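Local atomic coordinates of GlcNAc Inducible Gene 2, GIG2 (Candida albicans, PDB entry 6AKZ), a protein that binds an iron(III) ion and is probably an oxygenase of the cupin-like DUF1479 family. Residues A[54-57]-A[58-61]; A[73-76]-A[77-80]; A[92-95]-A[96-100]. All coordinates share one frame; numbering follows the deposited sequence.

Contact 1: residues A[54-57]-A[58-61]; sequences AKIG and PSYV
Ile56 lays its two branches against the turn that follows helix 32-56: CD1 meets the rim of the Tyr60 ring, near the ring plane, 3.8 Å from CD2, and CG2 lies 3.5 Å from OG of Ser59. A chi1 of -68° sets CG1 beside the backbone N, carrying CD1 on to the tyrosine, and leaves CG2 anti to it, turned toward Ser59. The chain bends sharply at Gly57, whose positive phi of 88° ends the helix; this backbone, with the Pro58 ring and preceding carbonyl close by, suits glycine, which has no side chain. Pro58, lacking an N-H and fixed near -55° in phi, starts the 3-10 turn well. That turn is closed by Tyr60 N donating to Gly57 O at 3.0 Å, the N-H tilted out of the carbonyl plane. A water bridges the helix end, donating a hydrogen bond to Ile56 O (2.8 Å) and accepting one from Ser59 N (3.0 Å). Beyond the turn, Tyr60 has a cation-pi contact with Arg85, whose guanidinium also binds Tyr60 O. The chemistry is mixed: solvent satisfies the last helical carbonyl, while an aliphatic methyl packs at one edge of a buried aromatic ring.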
# COMPACT_ATOMS: atom_id res chain seq x y z
N ALA A 54 -16.45 -0.95 -15.88
CA ALA A 54 -16.11 -1.76 -17.07
C ALA A 54 -16.46 -1.01 -18.38
O ALA A 54 -15.73 -1.07 -19.38
CB ALA A 54 -16.83 -3.07 -17.00
N LYS A 55 -17.59 -0.33 -18.39
CA LYS A 55 -18.04 0.36 -19.58
C LYS A 55 -17.36 1.72 -19.80
O LYS A 55 -17.51 2.31 -20.88
CB LYS A 55 -19.57 0.55 -19.62
CG LYS A 55 -20.35 -0.76 -19.72
CD LYS A 55 -21.85 -0.63 -19.70
CE LYS A 55 -22.46 -2.02 -19.87
NZ LYS A 55 -22.21 -2.53 -21.23
N ILE A 56 -16.71 2.26 -18.80
CA ILE A 56 -16.03 3.57 -18.92
C ILE A 56 -14.59 3.30 -19.30
O ILE A 56 -14.07 3.94 -20.27
CB ILE A 56 -16.19 4.45 -17.67
CG1 ILE A 56 -17.68 4.91 -17.48
CG2 ILE A 56 -15.36 5.71 -17.72
CD1 ILE A 56 -17.88 5.53 -16.13
N GLY A 57 -13.95 2.36 -18.58
CA GLY A 57 -12.56 2.02 -18.82
C GLY A 57 -11.59 2.92 -18.04
O GLY A 57 -11.96 3.50 -17.02
N PRO A 58 -10.31 3.03 -18.50
CA PRO A 58 -9.27 3.70 -17.79
C PRO A 58 -9.50 5.14 -17.37
O PRO A 58 -8.97 5.55 -16.32
CB PRO A 58 -8.07 3.58 -18.75
CG PRO A 58 -8.26 2.30 -19.44
CD PRO A 58 -9.76 2.37 -19.71
N SER A 59 -10.33 5.92 -18.09
CA SER A 59 -10.57 7.29 -17.68
C SER A 59 -11.32 7.37 -16.33
O SER A 59 -11.48 8.50 -15.77
CB SER A 59 -11.30 8.02 -18.75
OG SER A 59 -12.60 7.50 -18.87
N TYR A 60 -11.88 6.24 -15.86
CA TYR A 60 -12.49 6.16 -14.54
C TYR A 60 -11.48 6.48 -13.42
O TYR A 60 -11.87 6.97 -12.35
CB TYR A 60 -13.18 4.83 -14.35
CG TYR A 60 -14.09 4.71 -13.16
CD1 TYR A 60 -13.60 4.40 -11.91
CD2 TYR A 60 -15.43 4.97 -13.28
CE1 TYR A 60 -14.44 4.29 -10.82
CE2 TYR A 60 -16.30 4.86 -12.24
CZ TYR A 60 -15.83 4.57 -11.02
OH TYR A 60 -16.71 4.47 -10.01
N VAL A 61 -10.18 6.25 -13.62
CA VAL A 61 -9.24 6.48 -12.58
C VAL A 61 -9.04 7.96 -12.41
O VAL A 61 -8.76 8.67 -13.36
CB VAL A 61 -7.83 5.86 -12.96
CG1 VAL A 61 -6.75 6.26 -12.00
CG2 VAL A 61 -8.02 4.35 -13.06
O HOH W 1 -11.61 5.15 -20.71

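Contact 2: residues A[73-76]-A[77-80]; sequences KLPQ and QVSE
Glu80 leans back toward the start of helix 76-85 and runs beside Gln76, one turn earlier. Its CB lies 3.6 Å from Gln76 O, and CG comes closer to the same oxygen, at 3.2 Å, because chi1 of -61° sets CG beside the backbone N, which itself donates to that carbonyl. From there the chain is extended; CD passes near Gln76 CG, and at the tip OE2 stands 3.8 Å from Gln76 CG. The two side chains point the same way, with carboxylate and amide stacked, their planes only 11° apart. Long polar chains suit this exposed flank, where their aliphatic parts can pack while their ends face outward; a carboxylate this near the N-terminal end would probably interact favourably with the helix dipole. Beneath them, Glu80 N bonds to Gln76 O at 3.0 Å and Ser79 N to Pro75 O at 2.9 Å, the first i to i+4 bonds of the helix. Pro75 occupies the N-cap, where the backbone N-H is not needed for the helix's own i to i+4 bonds, and its CG packs on Val78 CG2 at 3.7 Å. On the inner side, Leu74 CD1 approaches Val78 CG1 more loosely, at 4.2 Å, the two side chains crossing at about a right angle. The small Ser79 sends its OG to Glu155 in the loop after helix 143-153. Leu74 and Val78 both rest on Leu88, so the start of helix 76-85 is seated against strand 87-91 of the main sheet.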
# COMPACT_ATOMS: atom_id res chain seq x y z
N LYS A 73 -2.77 20.57 -0.98
CA LYS A 73 -4.06 19.92 -0.83
C LYS A 73 -4.54 19.48 -2.16
O LYS A 73 -4.41 20.21 -3.11
CB LYS A 73 -5.15 20.88 -0.33
CG LYS A 73 -4.89 21.35 1.04
CD LYS A 73 -5.85 22.47 1.46
CE LYS A 73 -5.19 23.26 2.59
NZ LYS A 73 -6.10 24.30 3.13
N LEU A 74 -5.17 18.30 -2.20
CA LEU A 74 -5.87 17.94 -3.41
C LEU A 74 -7.08 18.87 -3.45
O LEU A 74 -7.73 19.07 -2.40
CB LEU A 74 -6.34 16.50 -3.40
CG LEU A 74 -5.25 15.41 -3.37
CD1 LEU A 74 -5.92 14.05 -3.32
CD2 LEU A 74 -4.28 15.47 -4.54
N PRO A 75 -7.36 19.44 -4.63
CA PRO A 75 -8.73 20.06 -4.80
C PRO A 75 -9.89 19.15 -4.42
O PRO A 75 -9.81 17.93 -4.63
CB PRO A 75 -8.79 20.33 -6.29
CG PRO A 75 -7.63 19.71 -6.90
CD PRO A 75 -6.64 19.31 -5.89
N GLN A 76 -10.99 19.78 -3.98
CA GLN A 76 -12.16 19.10 -3.51
C GLN A 76 -12.65 18.02 -4.45
O GLN A 76 -12.91 16.90 -4.01
CB GLN A 76 -13.28 20.13 -3.14
CG GLN A 76 -14.60 19.53 -2.69
CD GLN A 76 -15.82 20.39 -3.09
OE1 GLN A 76 -16.06 20.70 -4.29
NE2 GLN A 76 -16.59 20.76 -2.11
N GLN A 77 -12.85 18.31 -5.73
CA GLN A 77 -13.37 17.29 -6.63
C GLN A 77 -12.42 16.07 -6.76
O GLN A 77 -12.83 14.90 -6.87
CB GLN A 77 -13.60 17.92 -7.99
CG GLN A 77 -13.99 17.03 -9.15
CD GLN A 77 -13.80 17.75 -10.49
OE1 GLN A 77 -12.85 18.51 -10.66
NE2 GLN A 77 -14.70 17.50 -11.45
N VAL A 78 -11.14 16.36 -6.75
CA VAL A 78 -10.14 15.25 -6.86
C VAL A 78 -10.16 14.37 -5.57
O VAL A 78 -10.12 13.10 -5.58
CB VAL A 78 -8.78 15.84 -7.14
CG1 VAL A 78 -7.66 14.78 -7.06
CG2 VAL A 78 -8.77 16.58 -8.47
N SER A 79 -10.19 15.05 -4.43
CA SER A 79 -10.29 14.40 -3.13
C SER A 79 -11.44 13.48 -3.04
O SER A 79 -11.29 12.30 -2.64
CB SER A 79 -10.31 15.46 -2.00
OG SER A 79 -10.54 14.89 -0.70
N GLU A 80 -12.64 13.98 -3.42
CA GLU A 80 -13.81 13.17 -3.38
C GLU A 80 -13.71 11.94 -4.26
O GLU A 80 -14.06 10.82 -3.84
CB GLU A 80 -15.04 13.99 -3.79
CG GLU A 80 -15.28 15.15 -2.86
CD GLU A 80 -16.45 16.03 -3.34
OE1 GLU A 80 -16.68 16.19 -4.58
OE2 GLU A 80 -17.06 16.64 -2.46

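Contact 3: residues A[92-95]-A[96-100]; sequences NVID and VDRID
A hydrophobic staple between Ile94 and Ile99 marks the start of helix 96-112, where the loop leaving strand 87-91 of the main sheet of this cupin-clan protein turns into the helix and the residue before the N-cap packs on the first turn. Ile94, Arg98 and Ile99 carry it. In Ile94, chi1 of -54° puts CG1 beside the backbone N and leaves CG2 anti to it, a setting that directs this methyl into the notch between the two helix residues: it lies 3.7 Å from the CG of Arg98 and 3.8 Å from the CD1 of Ile99. Ile94 and Ile99 cross at about a right angle, and the Ile94 CB is also near Ile99 CD1, at 3.9 Å. Branched aliphatic chains suit this buried side, where both isoleucines further touch Leu260 of strand 256-261. Arg98 contributes only its aliphatic root; bends at chi2 and chi3 carry the guanidinium away from Ile94, so that a charged residue can serve as a hydrophobic one at its base and remain polar at its end. Asp95 holds the N-cap position, yet its side chain makes no capping bond, and its carboxylate points away from the helix. A negative charge next to a helix start should nonetheless be electrostatically favourable. One turn on, Asp100 forms a salt bridge with Lys343, a residue that the side chains of Val96 and Ile99 also touch. What closes the first turn is backbone: Ile99 N donates to Asp95 O over 3.1 Å, at an N-H...O angle of 168°.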
# COMPACT_ATOMS: atom_id res chain seq x y z
N ASN A 92 2.73 15.35 -14.51
CA ASN A 92 3.64 16.45 -14.64
C ASN A 92 4.24 16.87 -13.29
O ASN A 92 4.46 18.03 -12.99
CB ASN A 92 2.97 17.66 -15.35
CG ASN A 92 2.51 17.37 -16.79
OD1 ASN A 92 3.24 16.84 -17.61
ND2 ASN A 92 1.35 17.81 -17.12
N VAL A 93 4.47 15.89 -12.43
CA VAL A 93 5.15 16.13 -11.16
C VAL A 93 6.63 16.44 -11.41
O VAL A 93 7.20 17.29 -10.73
CB VAL A 93 5.08 14.89 -10.28
CG1 VAL A 93 5.82 15.19 -8.96
CG2 VAL A 93 3.58 14.53 -10.08
N ILE A 94 7.25 15.76 -12.35
CA ILE A 94 8.67 15.93 -12.66
C ILE A 94 8.82 16.16 -14.15
O ILE A 94 8.20 15.46 -14.95
CB ILE A 94 9.50 14.69 -12.27
CG1 ILE A 94 9.30 14.27 -10.82
CG2 ILE A 94 11.00 14.91 -12.55
CD1 ILE A 94 9.74 15.25 -9.83
N ASP A 95 9.65 17.15 -14.52
CA ASP A 95 10.01 17.38 -15.94
C ASP A 95 10.56 16.15 -16.63
O ASP A 95 11.38 15.43 -16.07
CB ASP A 95 11.10 18.48 -16.06
CG ASP A 95 10.60 19.84 -15.69
OD1 ASP A 95 9.42 20.18 -16.00
OD2 ASP A 95 11.39 20.62 -15.08
N VAL A 96 10.26 16.01 -17.91
CA VAL A 96 10.72 14.88 -18.69
C VAL A 96 12.22 14.85 -18.77
O VAL A 96 12.84 13.78 -18.71
CB VAL A 96 10.13 14.90 -20.11
CG1 VAL A 96 10.82 13.89 -21.02
CG2 VAL A 96 8.61 14.68 -20.05
N ASP A 97 12.87 15.99 -18.91
CA ASP A 97 14.32 15.91 -19.00
C ASP A 97 14.98 15.34 -17.76
O ASP A 97 15.98 14.61 -17.82
CB ASP A 97 14.91 17.30 -19.34
CG ASP A 97 14.68 17.69 -20.82
OD1 ASP A 97 14.39 16.82 -21.69
OD2 ASP A 97 14.77 18.90 -21.09
N ARG A 98 14.46 15.73 -16.61
CA ARG A 98 14.94 15.18 -15.36
C ARG A 98 14.70 13.68 -15.18
O ARG A 98 15.54 12.91 -14.69
CB ARG A 98 14.26 15.96 -14.23
CG ARG A 98 14.66 15.52 -12.85
CD ARG A 98 16.13 15.41 -12.59
NE ARG A 98 16.80 16.69 -12.77
CZ ARG A 98 18.12 16.88 -12.64
NH1 ARG A 98 18.93 15.86 -12.33
NH2 ARG A 98 18.65 18.10 -12.81
N ILE A 99 13.55 13.26 -15.59
CA ILE A 99 13.22 11.84 -15.63
C ILE A 99 14.17 11.04 -16.48
O ILE A 99 14.63 9.96 -16.08
CB ILE A 99 11.77 11.61 -16.13
CG1 ILE A 99 10.79 12.10 -15.13
CG2 ILE A 99 11.52 10.14 -16.45
CD1 ILE A 99 10.67 11.34 -13.85
N ASP A 100 14.51 11.57 -17.65
CA ASP A 100 15.44 10.90 -18.57
C ASP A 100 16.83 10.74 -17.95
O ASP A 100 17.45 9.68 -18.07
CB ASP A 100 15.54 11.66 -19.89
CG ASP A 100 14.20 11.77 -20.60
OD1 ASP A 100 13.20 11.24 -20.07
OD2 ASP A 100 14.16 12.38 -21.69

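All three contacts lie toward the outside of the protein, away from the iron site; contacts 1 and 2 are surface contacts, and contact 3 is partly buried. Contact 1 ends a helix, whereas contacts 2 and 3 begin one, each without a side-chain capping bond. Contacts 2 and 3 begin the helices before and after strand 87-91; Leu74 and Val78 of contact 2 pack on that strand. Their chemistry follows position: a glycine-ended helix with a bridging water in contact 1, stacked polar chains in contact 2, and aliphatic packing in contact 3. None touches another; contacts 1 and 2 come nearest, about 9 Å between closest atoms.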